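Processed glycerol phosphate lipoteichoic acid synthase 2 (Bacillus subtilis, PDB 2W8D) belongs to the sulfatase family of the alkaline phosphatase clan and holds a magnesium ion at a metal site that includes a phosphorylated threonine. Local coordinates at residues A[58-63]-A[230-235]; A[91-96]-A[112-117]; A[124-129]-A[147-152]; A[173-178]-A[236-241]. All coordinates share one frame; numbering follows the deposited sequence.

Contact 1: residues A[58-63]-A[230-235]; sequences PFLNKL and YLDQSI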
loop_
_atom_site.group_PDB
_atom_site.type_symbol
_atom_site.label_atom_id
_atom_site.label_comp_id
_atom_site.label_asym_id
_atom_site.label_seq_id
_atom_site.Cartn_x
_atom_site.Cartn_y
_atom_site.Cartn_z
ATOM N N PRO A 58 -1.916 -16.391 -11.213
ATOM C CA PRO A 58 -0.664 -17.078 -11.584
ATOM C C PRO A 58 0.574 -16.177 -11.753
ATOM O O PRO A 58 1.695 -16.622 -11.454
ATOM C CB PRO A 58 -1.001 -17.772 -12.939
ATOM C CG PRO A 58 -2.172 -16.992 -13.508
ATOM C CD PRO A 58 -2.979 -16.656 -12.198
ATOM N N PHE A 59 0.414 -14.943 -12.232
ATOM C CA PHE A 59 1.603 -14.079 -12.317
ATOM C C PHE A 59 2.147 -13.687 -10.945
ATOM O O PHE A 59 3.358 -13.758 -10.699
ATOM C CB PHE A 59 1.372 -12.816 -13.155
ATOM C CG PHE A 59 2.645 -12.132 -13.550
ATOM C CD1 PHE A 59 3.506 -12.732 -14.489
ATOM C CD2 PHE A 59 3.011 -10.922 -12.953
ATOM C CE1 PHE A 59 4.710 -12.104 -14.901
ATOM C CE2 PHE A 59 4.197 -10.282 -13.316
ATOM C CZ PHE A 59 5.063 -10.870 -14.323
ATOM N N LEU A 60 1.235 -13.295 -10.062
ATOM C CA LEU A 60 1.594 -12.831 -8.725
ATOM C C LEU A 60 2.199 -13.992 -7.964
ATOM O O LEU A 60 3.199 -13.814 -7.267
ATOM C CB LEU A 60 0.387 -12.208 -8.007
ATOM C CG LEU A 60 -0.086 -10.881 -8.668
ATOM C CD1 LEU A 60 -1.327 -10.239 -7.976
ATOM C CD2 LEU A 60 1.006 -9.812 -8.828
ATOM N N ASN A 61 1.621 -15.183 -8.127
ATOM C CA ASN A 61 2.209 -16.426 -7.592
ATOM C C ASN A 61 3.650 -16.664 -8.016
ATOM O O ASN A 61 4.484 -17.027 -7.189
ATOM C CB ASN A 61 1.363 -17.665 -7.955
ATOM C CG ASN A 61 -0.039 -17.567 -7.431
ATOM O OD1 ASN A 61 -0.359 -16.677 -6.625
ATOM N ND2 ASN A 61 -0.899 -18.452 -7.902
ATOM N N LYS A 62 3.953 -16.456 -9.290
ATOM C CA LYS A 62 5.329 -16.668 -9.756
ATOM C C LYS A 62 6.274 -15.694 -9.027
ATOM O O LYS A 62 7.321 -16.084 -8.536
ATOM C CB LYS A 62 5.441 -16.527 -11.279
ATOM C CG LYS A 62 6.704 -17.151 -11.836
ATOM C CD LYS A 62 6.910 -16.865 -13.327
ATOM C CE LYS A 62 7.229 -15.402 -13.603
ATOM N NZ LYS A 62 7.867 -15.244 -14.948
ATOM N N LEU A 63 5.871 -14.449 -8.909
ATOM C CA LEU A 63 6.666 -13.465 -8.164
ATOM C C LEU A 63 6.855 -13.870 -6.709
ATOM O O LEU A 63 7.932 -13.691 -6.141
ATOM C CB LEU A 63 5.983 -12.094 -8.201
ATOM C CG LEU A 63 5.732 -11.508 -9.584
ATOM C CD1 LEU A 63 5.093 -10.163 -9.444
ATOM C CD2 LEU A 63 7.057 -11.398 -10.372
ATOM N N TYR A 230 -8.393 -11.242 -13.626
ATOM C CA TYR A 230 -8.211 -10.157 -14.575
ATOM C C TYR A 230 -7.080 -9.168 -14.151
ATOM O O TYR A 230 -6.216 -8.782 -14.985
ATOM C CB TYR A 230 -9.555 -9.441 -14.843
ATOM C CG TYR A 230 -9.447 -8.272 -15.806
ATOM C CD1 TYR A 230 -9.572 -8.462 -17.185
ATOM C CD2 TYR A 230 -9.171 -6.986 -15.338
ATOM C CE1 TYR A 230 -9.452 -7.396 -18.069
ATOM C CE2 TYR A 230 -9.051 -5.927 -16.187
ATOM C CZ TYR A 230 -9.179 -6.142 -17.562
ATOM O OH TYR A 230 -9.059 -5.095 -18.404
ATOM N N LEU A 231 -7.099 -8.751 -12.887
ATOM C CA LEU A 231 -6.036 -7.927 -12.291
ATOM C C LEU A 231 -4.658 -8.581 -12.524
ATOM O O LEU A 231 -3.711 -7.922 -12.939
ATOM C CB LEU A 231 -6.283 -7.723 -10.780
ATOM C CG LEU A 231 -5.296 -6.811 -10.020
ATOM C CD1 LEU A 231 -4.943 -5.517 -10.788
ATOM C CD2 LEU A 231 -5.791 -6.413 -8.631
ATOM N N ASP A 232 -4.575 -9.874 -12.261
ATOM C CA ASP A 232 -3.333 -10.607 -12.428
ATOM C C ASP A 232 -2.798 -10.598 -13.879
ATOM O O ASP A 232 -1.618 -10.416 -14.096
ATOM C CB ASP A 232 -3.513 -12.032 -11.951
ATOM C CG ASP A 232 -2.218 -12.802 -11.921
ATOM O OD1 ASP A 232 -1.446 -12.536 -10.964
ATOM O OD2 ASP A 232 -1.990 -13.674 -12.822
ATOM N N GLN A 233 -3.670 -10.771 -14.860
ATOM C CA GLN A 233 -3.279 -10.623 -16.268
ATOM C C GLN A 233 -2.790 -9.222 -16.611
ATOM O O GLN A 233 -1.860 -9.074 -17.395
ATOM C CB GLN A 233 -4.417 -11.056 -17.189
ATOM C CG GLN A 233 -4.780 -12.543 -16.992
ATOM C CD GLN A 233 -5.959 -13.021 -17.843
ATOM O OE1 GLN A 233 -6.886 -12.262 -18.141
ATOM N NE2 GLN A 233 -5.923 -14.291 -18.234
ATOM N N SER A 234 -3.412 -8.204 -16.026
ATOM C CA SER A 234 -3.040 -6.812 -16.223
ATOM C C SER A 234 -1.644 -6.535 -15.706
ATOM O O SER A 234 -0.914 -5.786 -16.316
ATOM C CB SER A 234 -4.003 -5.875 -15.473
ATOM O OG SER A 234 -5.358 -6.061 -15.847
ATOM N N ILE A 235 -1.280 -7.110 -14.563
ATOM C CA ILE A 235 0.047 -6.887 -13.987
ATOM C C ILE A 235 1.091 -7.569 -14.876
ATOM O O ILE A 235 2.136 -6.978 -15.179
ATOM C CB ILE A 235 0.171 -7.416 -12.532
ATOM C CG1 ILE A 235 -0.805 -6.685 -11.601
ATOM C CG2 ILE A 235 1.646 -7.341 -12.044
ATOM C CD1 ILE A 235 -0.868 -5.175 -11.854
#

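Contact 2: residues A[91-96]-A[112-117]; sequences MENSLY and LQSVPA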
loop_
_atom_site.group_PDB
_atom_site.type_symbol
_atom_site.label_atom_id
_atom_site.label_comp_id
_atom_site.label_asym_id
_atom_site.label_seq_id
_atom_site.Cartn_x
_atom_site.Cartn_y
_atom_site.Cartn_z
HETATM N N MSE A 91 1.709 5.325 2.060
HETATM C CA MSE A 91 2.845 5.080 1.155
HETATM C C MSE A 91 3.669 6.338 1.033
HETATM O O MSE A 91 4.880 6.262 1.032
HETATM C CB MSE A 91 2.423 4.675 -0.271
HETATM C CG MSE A 91 1.600 3.414 -0.374
HETATM SE SE MSE A 91 2.506 1.833 0.348
HETATM C CE MSE A 91 1.066 1.111 1.454
ATOM N N GLU A 92 3.011 7.491 0.909
ATOM C CA GLU A 92 3.743 8.760 0.710
ATOM C C GLU A 92 4.219 9.402 2.008
ATOM O O GLU A 92 5.107 10.215 1.964
ATOM C CB GLU A 92 2.935 9.806 -0.079
ATOM C CG GLU A 92 2.349 9.433 -1.458
ATOM C CD GLU A 92 3.094 8.351 -2.219
ATOM O OE1 GLU A 92 4.334 8.293 -2.172
ATOM O OE2 GLU A 92 2.434 7.549 -2.896
ATOM N N ASN A 93 3.636 9.058 3.159
ATOM C CA ASN A 93 3.943 9.835 4.375
ATOM C C ASN A 93 4.453 9.086 5.580
ATOM O O ASN A 93 5.054 9.697 6.449
ATOM C CB ASN A 93 2.746 10.688 4.783
ATOM C CG ASN A 93 2.411 11.698 3.749
ATOM O OD1 ASN A 93 3.099 12.703 3.637
ATOM N ND2 ASN A 93 1.350 11.445 2.956
ATOM N N SER A 94 4.201 7.784 5.632
ATOM C CA SER A 94 4.494 6.957 6.809
ATOM C C SER A 94 3.839 7.575 8.041
ATOM O O SER A 94 4.430 7.705 9.114
ATOM C CB SER A 94 6.002 6.739 6.982
ATOM O OG SER A 94 6.249 5.687 7.891
ATOM N N LEU A 95 2.606 8.004 7.833
ATOM C CA LEU A 95 1.746 8.523 8.880
ATOM C C LEU A 95 0.364 7.908 8.728
ATOM O O LEU A 95 -0.127 7.710 7.623
ATOM C CB LEU A 95 1.638 10.042 8.805
ATOM C CG LEU A 95 2.861 10.907 9.091
ATOM C CD1 LEU A 95 2.492 12.375 8.793
ATOM C CD2 LEU A 95 3.319 10.687 10.546
ATOM N N TYR A 96 -0.259 7.597 9.851
ATOM C CA TYR A 96 -1.589 6.999 9.846
ATOM C C TYR A 96 -2.677 7.967 9.354
ATOM O O TYR A 96 -2.612 9.178 9.584
ATOM C CB TYR A 96 -1.942 6.480 11.250
ATOM C CG TYR A 96 -1.111 5.304 11.623
ATOM C CD1 TYR A 96 -1.537 4.007 11.322
ATOM C CD2 TYR A 96 0.120 5.477 12.242
ATOM C CE1 TYR A 96 -0.745 2.899 11.643
ATOM C CE2 TYR A 96 0.913 4.409 12.549
ATOM C CZ TYR A 96 0.490 3.124 12.271
ATOM O OH TYR A 96 1.299 2.063 12.602
ATOM N N LEU A 112 3.054 18.817 4.437
ATOM C CA LEU A 112 3.555 17.456 4.348
ATOM C C LEU A 112 5.006 17.380 3.870
ATOM O O LEU A 112 5.509 18.290 3.200
ATOM C CB LEU A 112 2.639 16.624 3.444
ATOM C CG LEU A 112 1.199 16.441 3.930
ATOM C CD1 LEU A 112 0.474 15.592 2.944
ATOM C CD2 LEU A 112 1.145 15.821 5.319
ATOM N N GLN A 113 5.677 16.289 4.230
ATOM C CA GLN A 113 7.053 16.070 3.805
ATOM C C GLN A 113 7.148 14.677 3.204
ATOM O O GLN A 113 7.817 13.792 3.721
ATOM C CB GLN A 113 8.025 16.347 4.955
ATOM C CG GLN A 113 7.782 17.756 5.498
ATOM C CD GLN A 113 8.506 18.099 6.780
ATOM O OE1 GLN A 113 8.761 17.239 7.596
ATOM N NE2 GLN A 113 8.805 19.391 6.973
ATOM N N SER A 114 6.441 14.501 2.096
ATOM C CA SER A 114 6.311 13.209 1.425
ATOM C C SER A 114 7.578 12.693 0.741
ATOM O O SER A 114 8.501 13.463 0.437
ATOM C CB SER A 114 5.243 13.322 0.347
ATOM O OG SER A 114 4.029 13.779 0.914
ATOM N N VAL A 115 7.570 11.396 0.461
ATOM C CA VAL A 115 8.568 10.738 -0.366
ATOM C C VAL A 115 8.751 11.405 -1.740
ATOM O O VAL A 115 9.856 11.801 -2.071
ATOM C CB VAL A 115 8.239 9.242 -0.509
ATOM C CG1 VAL A 115 9.336 8.539 -1.259
ATOM C CG2 VAL A 115 8.074 8.634 0.896
ATOM N N PRO A 116 7.678 11.571 -2.528
ATOM C CA PRO A 116 7.973 12.284 -3.781
ATOM C C PRO A 116 8.649 13.629 -3.571
ATOM O O PRO A 116 9.439 14.039 -4.417
ATOM C CB PRO A 116 6.606 12.480 -4.439
ATOM C CG PRO A 116 5.562 11.935 -3.443
ATOM C CD PRO A 116 6.273 11.117 -2.436
ATOM N N ALA A 117 8.374 14.296 -2.455
ATOM C CA ALA A 117 8.994 15.600 -2.175
ATOM C C ALA A 117 10.441 15.457 -1.676
ATOM O O ALA A 117 11.321 16.231 -2.077
ATOM C CB ALA A 117 8.160 16.412 -1.211
HETATM O O HOH W 1 4.678 13.922 5.453
#

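Contact 3: residues A[124-129]-A[147-152]; sequences YTSATF and GIDKFF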
loop_
_atom_site.group_PDB
_atom_site.type_symbol
_atom_site.label_atom_id
_atom_site.label_comp_id
_atom_site.label_asym_id
_atom_site.label_seq_id
_atom_site.Cartn_x
_atom_site.Cartn_y
_atom_site.Cartn_z
ATOM N N TYR A 124 14.035 13.492 -8.784
ATOM C CA TYR A 124 12.930 12.624 -9.214
ATOM C C TYR A 124 11.749 13.445 -9.721
ATOM O O TYR A 124 11.294 14.390 -9.068
ATOM C CB TYR A 124 12.479 11.643 -8.096
ATOM C CG TYR A 124 13.417 10.433 -7.895
ATOM C CD1 TYR A 124 13.006 9.132 -8.205
ATOM C CD2 TYR A 124 14.705 10.600 -7.379
ATOM C CE1 TYR A 124 13.873 8.053 -8.009
ATOM C CE2 TYR A 124 15.568 9.528 -7.191
ATOM C CZ TYR A 124 15.161 8.265 -7.519
ATOM O OH TYR A 124 16.028 7.213 -7.300
ATOM N N THR A 125 11.245 13.085 -10.890
ATOM C CA THR A 125 9.974 13.612 -11.313
ATOM C C THR A 125 8.914 12.638 -10.781
ATOM O O THR A 125 9.112 11.436 -10.826
ATOM C CB THR A 125 9.923 13.765 -12.840
ATOM O OG1 THR A 125 10.951 14.688 -13.278
ATOM C CG2 THR A 125 8.580 14.315 -13.253
ATOM N N SER A 126 7.822 13.136 -10.226
ATOM C CA SER A 126 6.779 12.259 -9.712
ATOM C C SER A 126 5.471 12.428 -10.487
ATOM O O SER A 126 5.120 13.554 -10.888
ATOM C CB SER A 126 6.580 12.425 -8.187
ATOM O OG SER A 126 6.440 13.790 -7.786
ATOM N N ALA A 127 4.780 11.307 -10.719
ATOM C CA ALA A 127 3.478 11.300 -11.410
ATOM C C ALA A 127 2.556 10.183 -10.899
ATOM O O ALA A 127 3.021 9.084 -10.611
ATOM C CB ALA A 127 3.678 11.150 -12.927
ATOM N N THR A 128 1.247 10.456 -10.812
ATOM C CA THR A 128 0.272 9.403 -10.558
ATOM C C THR A 128 -0.467 9.074 -11.841
ATOM O O THR A 128 -0.736 9.981 -12.628
ATOM C CB THR A 128 -0.746 9.855 -9.514
ATOM O OG1 THR A 128 -0.058 10.124 -8.285
ATOM C CG2 THR A 128 -1.828 8.794 -9.311
ATOM N N PHE A 129 -0.792 7.788 -12.044
ATOM C CA PHE A 129 -1.638 7.352 -13.151
ATOM C C PHE A 129 -2.909 6.763 -12.592
ATOM O O PHE A 129 -2.871 5.982 -11.650
ATOM C CB PHE A 129 -0.918 6.303 -13.992
ATOM C CG PHE A 129 0.342 6.810 -14.620
ATOM C CD1 PHE A 129 0.354 7.222 -15.954
ATOM C CD2 PHE A 129 1.510 6.931 -13.869
ATOM C CE1 PHE A 129 1.508 7.716 -16.522
ATOM C CE2 PHE A 129 2.682 7.429 -14.443
ATOM C CZ PHE A 129 2.677 7.823 -15.766
ATOM N N GLY A 147 3.614 17.121 -3.180
ATOM C CA GLY A 147 4.568 17.432 -4.211
ATOM C C GLY A 147 4.539 16.592 -5.466
ATOM O O GLY A 147 5.540 16.539 -6.182
ATOM N N ILE A 148 3.438 15.919 -5.763
ATOM C CA ILE A 148 3.435 15.094 -6.956
ATOM C C ILE A 148 3.431 16.061 -8.156
ATOM O O ILE A 148 2.545 16.925 -8.233
ATOM C CB ILE A 148 2.246 14.117 -7.051
ATOM C CG1 ILE A 148 2.099 13.177 -5.831
ATOM C CG2 ILE A 148 2.340 13.282 -8.332
ATOM C CD1 ILE A 148 3.326 12.593 -5.284
ATOM N N ASP A 149 4.407 15.920 -9.073
ATOM C CA ASP A 149 4.549 16.884 -10.203
ATOM C C ASP A 149 3.447 16.713 -11.218
ATOM O O ASP A 149 3.027 17.685 -11.818
ATOM C CB ASP A 149 5.893 16.755 -10.980
ATOM C CG ASP A 149 7.099 16.991 -10.114
ATOM O OD1 ASP A 149 7.250 18.129 -9.669
ATOM O OD2 ASP A 149 7.872 16.040 -9.838
ATOM N N LYS A 150 3.013 15.474 -11.449
ATOM C CA LYS A 150 2.070 15.225 -12.536
ATOM C C LYS A 150 0.943 14.254 -12.173
ATOM O O LYS A 150 1.151 13.255 -11.488
ATOM C CB LYS A 150 2.808 14.722 -13.779
ATOM C CG LYS A 150 3.792 15.699 -14.439
ATOM C CD LYS A 150 4.700 14.898 -15.354
ATOM C CE LYS A 150 5.845 15.699 -15.954
ATOM N NZ LYS A 150 5.331 16.753 -16.870
ATOM N N PHE A 151 -0.258 14.546 -12.658
ATOM C CA PHE A 151 -1.383 13.676 -12.409
ATOM C C PHE A 151 -2.022 13.246 -13.726
ATOM O O PHE A 151 -2.765 13.988 -14.313
ATOM C CB PHE A 151 -2.392 14.380 -11.465
ATOM C CG PHE A 151 -3.454 13.460 -10.893
ATOM C CD1 PHE A 151 -3.577 12.138 -11.333
ATOM C CD2 PHE A 151 -4.340 13.928 -9.930
ATOM C CE1 PHE A 151 -4.553 11.279 -10.811
ATOM C CE2 PHE A 151 -5.341 13.071 -9.395
ATOM C CZ PHE A 151 -5.443 11.748 -9.843
ATOM N N PHE A 152 -1.723 12.034 -14.191
ATOM C CA PHE A 152 -2.351 11.507 -15.409
ATOM C C PHE A 152 -3.688 10.874 -15.084
ATOM O O PHE A 152 -3.772 9.665 -14.906
ATOM C CB PHE A 152 -1.440 10.504 -16.134
ATOM C CG PHE A 152 -0.189 11.125 -16.700
ATOM C CD1 PHE A 152 -0.241 11.903 -17.845
ATOM C CD2 PHE A 152 1.035 10.957 -16.065
ATOM C CE1 PHE A 152 0.918 12.518 -18.378
ATOM C CE2 PHE A 152 2.196 11.552 -16.578
ATOM C CZ PHE A 152 2.132 12.351 -17.731
#

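Contact 4: residues A[173-178]-A[236-241]; sequences PFFKES and EQFFND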
loop_
_atom_site.group_PDB
_atom_site.type_symbol
_atom_site.label_atom_id
_atom_site.label_comp_id
_atom_site.label_asym_id
_atom_site.label_seq_id
_atom_site.Cartn_x
_atom_site.Cartn_y
_atom_site.Cartn_z
ATOM N N PRO A 173 -6.527 -1.902 -20.658
ATOM C CA PRO A 173 -6.237 -0.699 -21.475
ATOM C C PRO A 173 -5.620 0.465 -20.685
ATOM O O PRO A 173 -4.885 1.267 -21.249
ATOM C CB PRO A 173 -7.603 -0.299 -22.044
ATOM C CG PRO A 173 -8.595 -0.955 -21.141
ATOM C CD PRO A 173 -7.965 -2.208 -20.628
ATOM N N PHE A 174 -5.909 0.556 -19.388
ATOM C CA PHE A 174 -5.289 1.591 -18.571
ATOM C C PHE A 174 -3.770 1.396 -18.587
ATOM O O PHE A 174 -3.038 2.338 -18.834
ATOM C CB PHE A 174 -5.868 1.599 -17.151
ATOM C CG PHE A 174 -4.967 2.201 -16.132
ATOM C CD1 PHE A 174 -4.794 3.567 -16.061
ATOM C CD2 PHE A 174 -4.278 1.390 -15.241
ATOM C CE1 PHE A 174 -3.954 4.125 -15.107
ATOM C CE2 PHE A 174 -3.431 1.942 -14.290
ATOM C CZ PHE A 174 -3.273 3.312 -14.225
ATOM N N PHE A 175 -3.300 0.173 -18.372
ATOM C CA PHE A 175 -1.859 -0.096 -18.454
ATOM C C PHE A 175 -1.216 0.076 -19.840
ATOM O O PHE A 175 -0.081 0.546 -19.923
ATOM C CB PHE A 175 -1.506 -1.455 -17.872
ATOM C CG PHE A 175 -1.486 -1.490 -16.380
ATOM C CD1 PHE A 175 -0.653 -0.644 -15.663
ATOM C CD2 PHE A 175 -2.297 -2.405 -15.674
ATOM C CE1 PHE A 175 -0.626 -0.699 -14.274
ATOM C CE2 PHE A 175 -2.264 -2.472 -14.321
ATOM C CZ PHE A 175 -1.450 -1.608 -13.596
ATOM N N LYS A 176 -1.918 -0.284 -20.914
ATOM C CA LYS A 176 -1.400 -0.084 -22.256
ATOM C C LYS A 176 -1.133 1.384 -22.552
ATOM O O LYS A 176 -0.038 1.759 -22.964
ATOM C CB LYS A 176 -2.408 -0.589 -23.292
ATOM C CG LYS A 176 -1.957 -1.782 -24.129
ATOM C CD LYS A 176 -0.630 -1.548 -24.836
ATOM C CE LYS A 176 -0.117 -2.896 -25.365
ATOM N NZ LYS A 176 0.266 -3.818 -24.258
ATOM N N GLU A 177 -2.176 2.189 -22.346
ATOM C CA GLU A 177 -2.186 3.630 -22.587
ATOM C C GLU A 177 -1.212 4.430 -21.709
ATOM O O GLU A 177 -0.691 5.468 -22.138
ATOM C CB GLU A 177 -3.620 4.167 -22.492
ATOM C CG GLU A 177 -4.363 4.026 -23.833
ATOM C CD GLU A 177 -5.881 4.068 -23.701
ATOM O OE1 GLU A 177 -6.442 5.174 -23.574
ATOM O OE2 GLU A 177 -6.514 2.993 -23.767
ATOM N N SER A 178 -0.937 3.916 -20.511
ATOM C CA SER A 178 0.044 4.532 -19.624
ATOM C C SER A 178 1.501 4.434 -20.103
ATOM O O SER A 178 2.324 5.258 -19.699
ATOM C CB SER A 178 -0.067 3.970 -18.204
ATOM O OG SER A 178 -1.358 4.186 -17.658
ATOM N N GLU A 236 0.785 -8.798 -15.284
ATOM C CA GLU A 236 1.600 -9.536 -16.273
ATOM C C GLU A 236 1.877 -8.701 -17.523
ATOM O O GLU A 236 3.039 -8.525 -17.910
ATOM C CB GLU A 236 0.942 -10.884 -16.659
ATOM C CG GLU A 236 1.651 -11.608 -17.841
ATOM C CD GLU A 236 1.033 -12.952 -18.225
ATOM O OE1 GLU A 236 -0.158 -13.202 -17.960
ATOM O OE2 GLU A 236 1.751 -13.769 -18.843
ATOM N N GLN A 237 0.827 -8.158 -18.141
ATOM C CA GLN A 237 1.025 -7.312 -19.338
ATOM C C GLN A 237 1.908 -6.103 -18.991
ATOM O O GLN A 237 2.903 -5.859 -19.652
ATOM C CB GLN A 237 -0.317 -6.896 -19.956
ATOM C CG GLN A 237 -0.259 -5.726 -20.936
ATOM C CD GLN A 237 -1.438 -4.767 -20.773
ATOM O OE1 GLN A 237 -2.588 -5.197 -20.784
ATOM N NE2 GLN A 237 -1.150 -3.452 -20.616
ATOM N N PHE A 238 1.579 -5.377 -17.937
ATOM C CA PHE A 238 2.413 -4.255 -17.466
ATOM C C PHE A 238 3.902 -4.621 -17.328
ATOM O O PHE A 238 4.780 -3.891 -17.823
ATOM C CB PHE A 238 1.863 -3.724 -16.146
ATOM C CG PHE A 238 2.496 -2.453 -15.664
ATOM C CD1 PHE A 238 2.669 -1.345 -16.523
ATOM C CD2 PHE A 238 2.838 -2.316 -14.319
ATOM C CE1 PHE A 238 3.218 -0.126 -16.044
ATOM C CE2 PHE A 238 3.381 -1.085 -13.815
ATOM C CZ PHE A 238 3.569 0.016 -14.691
ATOM N N PHE A 239 4.184 -5.740 -16.665
ATOM C CA PHE A 239 5.551 -6.259 -16.551
ATOM C C PHE A 239 6.176 -6.589 -17.904
ATOM O O PHE A 239 7.321 -6.225 -18.140
ATOM C CB PHE A 239 5.589 -7.509 -15.659
ATOM C CG PHE A 239 5.824 -7.225 -14.196
ATOM C CD1 PHE A 239 5.043 -6.325 -13.511
ATOM C CD2 PHE A 239 6.829 -7.878 -13.516
ATOM C CE1 PHE A 239 5.258 -6.092 -12.164
ATOM C CE2 PHE A 239 7.043 -7.636 -12.168
ATOM C CZ PHE A 239 6.270 -6.779 -11.499
ATOM N N ASN A 240 5.456 -7.274 -18.794
ATOM C CA ASN A 240 6.002 -7.548 -20.137
ATOM C C ASN A 240 6.413 -6.247 -20.814
ATOM O O ASN A 240 7.516 -6.134 -21.319
ATOM C CB ASN A 240 5.011 -8.297 -21.037
ATOM C CG ASN A 240 4.766 -9.731 -20.595
ATOM O OD1 ASN A 240 5.669 -10.438 -20.117
ATOM N ND2 ASN A 240 3.530 -10.180 -20.765
ATOM N N ASP A 241 5.526 -5.258 -20.791
ATOM C CA ASP A 241 5.813 -3.939 -21.390
ATOM C C ASP A 241 6.940 -3.177 -20.685
ATOM O O ASP A 241 7.726 -2.515 -21.340
ATOM C CB ASP A 241 4.547 -3.086 -21.507
ATOM C CG ASP A 241 3.567 -3.612 -22.559
ATOM O OD1 ASP A 241 3.948 -4.461 -23.387
ATOM O OD2 ASP A 241 2.395 -3.177 -22.561
#

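Contact 1: residues A[58-63]-A[230-235]
The carboxylate of Asp232 grips the first turn of helix 58-65 through two backbone N-H groups, one for each oxygen, joining two helices of the sulfatase-family fold. Asp232 OD2 takes the N-H of Phe59 at 2.8 Å (N to OD2) in a nearly straight bond (166°). Asp232 OD1 takes that of Leu60, with Leu60 N at 2.9 Å. Both oxygens use their syn lone pairs, so the carboxylate faces the helix start as a fork, a place where the helix dipole would probably favour its negative charge. The reach depends on chi1 of -172°, which swings CG of Asp232 opposite its own backbone N. Beside the fork, the ring carbons of Pro58 lie against OD2, while Leu60 slides past the aspartate the other way. One turn along from Asp232, Ile235 turns its CG2 to the Phe59 ring, reaching CD2 at 3.9 Å. Further out, Met255 of strand 251-257 touches both Leu60 and Ile235, and the Phe59 ring meets Phe239 edge-to-face. On helix 58-65 itself, Asn61 ND2 is hydrogen-bonded to Glu55 OE1.

Contact 2: residues A[91-96]-A[112-117]
Asn93 turns its amide toward Ser114 where helix 86-93 ends and helix 115-118 begins, an end-to-start junction of two helices in the sulfatase-family fold. Ser114 occupies the N-cap position, yet its hydroxyl is directed across the junction: OG donates to Asn93 OD1 at 3.1 Å, from 36° out of the amide plane. The same OD1 accepts from a water at 2.7 Å, and that water in turn takes the N-H of Gln113, so one amide oxygen is tied to Ser114 directly and to Gln113 through the water. Leu112 closes round this oxygen, with Leu112 CB, CD1 and CD2 each 4.0 Å from Asn93 OD1. The other half of the amide, ND2, is held by Phe89 O and Glu146 OE2, which fixes the rotation of the group. Glu92 bends at chi2 (-27°) and runs across Pro116 at about a right angle, laying OE1 3.4 Å from CD of the proline ring, while OE2 forms a salt bridge with Lys192. The backbone adds its own link. Glu92 O lies beside CG2 of Val115 and accepts the N-H of Val115 at 3.1 Å, with the donor in the carbonyl plane.

Contact 3: residues A[124-129]-A[147-152]
Phe129 and Phe152 lie side by side on one face of the parallel strand pair of a beta-alpha-beta unit, with ring planes only 18° apart but slid so far that they barely overlap; the centroids are 4.9 Å apart. CD2 of Phe152 sits over one face of the Phe129 ring, and CB of Ala127 touches the Phe152 ring obliquely. The Phe129 ring also stacks with Phe193 of the adjoining strand 189-194. On the opposite face of the sheet, Phe151 runs alongside Thr128, CE1 to CG2, and meets Tyr143 edge-to-face. Tyr143 belongs to helix 139-145, which connects the two strands. Their parallel register pairs Ala127 with Lys150, Thr128 with Phe151 and Phe129 with Phe152. Bonds from Lys150 N to Ser126 O, Thr128 N to Lys150 O (2.9 Å) and Phe152 N to Thr128 O (2.8 Å) stitch them together. Before the second strand begins, the side chain of Asp149 pairs with the backbone of Ser126: the anti lone pair of OD2 accepts Ser126 N at 2.9 Å, while OD1 forms a salt bridge with Lys120. With chi1 at 50°, OG of Ser126 is turned toward the 147-152 segment and accepts the N-H of Asp149 at 3.2 Å.

Contact 4: residues A[173-178]-A[236-241]
The two helical segments run nearly parallel, their axes at 15° and 9.6 Å apart at closest approach, with Phe175 and Phe238 nearest across the gap at 6.0 Å between CA atoms. This is helix-to-helix packing within the sulfatase-family fold, between helices 171-183 and 219-244, and its apolar part is an offset stack of those two phenylalanines. Their centroids are 4.5 Å apart and the planes open by 25°, while the side chains themselves cross at about a right angle. CD1 of Phe175 lies over the Phe238 ring, 3.5 Å from CD1 of Phe238. CB of Phe238 in turn stands over the Phe175 ring as a CH-pi contact. CE2 of Phe174 lies over the opposite face of the Phe175 ring, near its rim, so the ring has a neighbour from its own helix on one face and one from helix 219-244 on the other. Phe238 also meets Phe193 of strand 189-194. Gln237 lays its amide beside helix 171-183, with NE2 3.4 Å from CB of Phe175; that nitrogen has a weak hydrogen bond to Lys172 O. Lys176 is exposed, and its chain, bent at chi2 (-54°) and again at chi4, passes Gln237 obliquely to reach Asp241. There a salt bridge forms at the exposed side of the contact, Lys176 NZ meeting the syn lone pair of Asp241 OD2 at 2.8 Å.

How the contacts relate
Contacts 1 and 4 share helix 219-244 and lie about 12 Å apart between centres; along the chain their segments alternate. They touch through Tyr230 OH and Pro173 CD, 3.8 Å apart, and through Ser234 O against the Phe175 ring. Contact 4 meets contact 3 where Phe129 packs on Phe174 and Ser178, and contact 3 meets contact 2 where Pro116 lies against Ile148 and Ser126. The four therefore form a chain of touching neighbours, 1-4-3-2, whose ends are about 28 Å apart between centres. None supplies a ligand of the magnesium site formed by Glu40, the phosphorylated Thr84, Asp258 and His259: the side chains of Met91, Phe175, Thr128 and Ile235 stand about 11, 13, 13 and 14 Å from the ion.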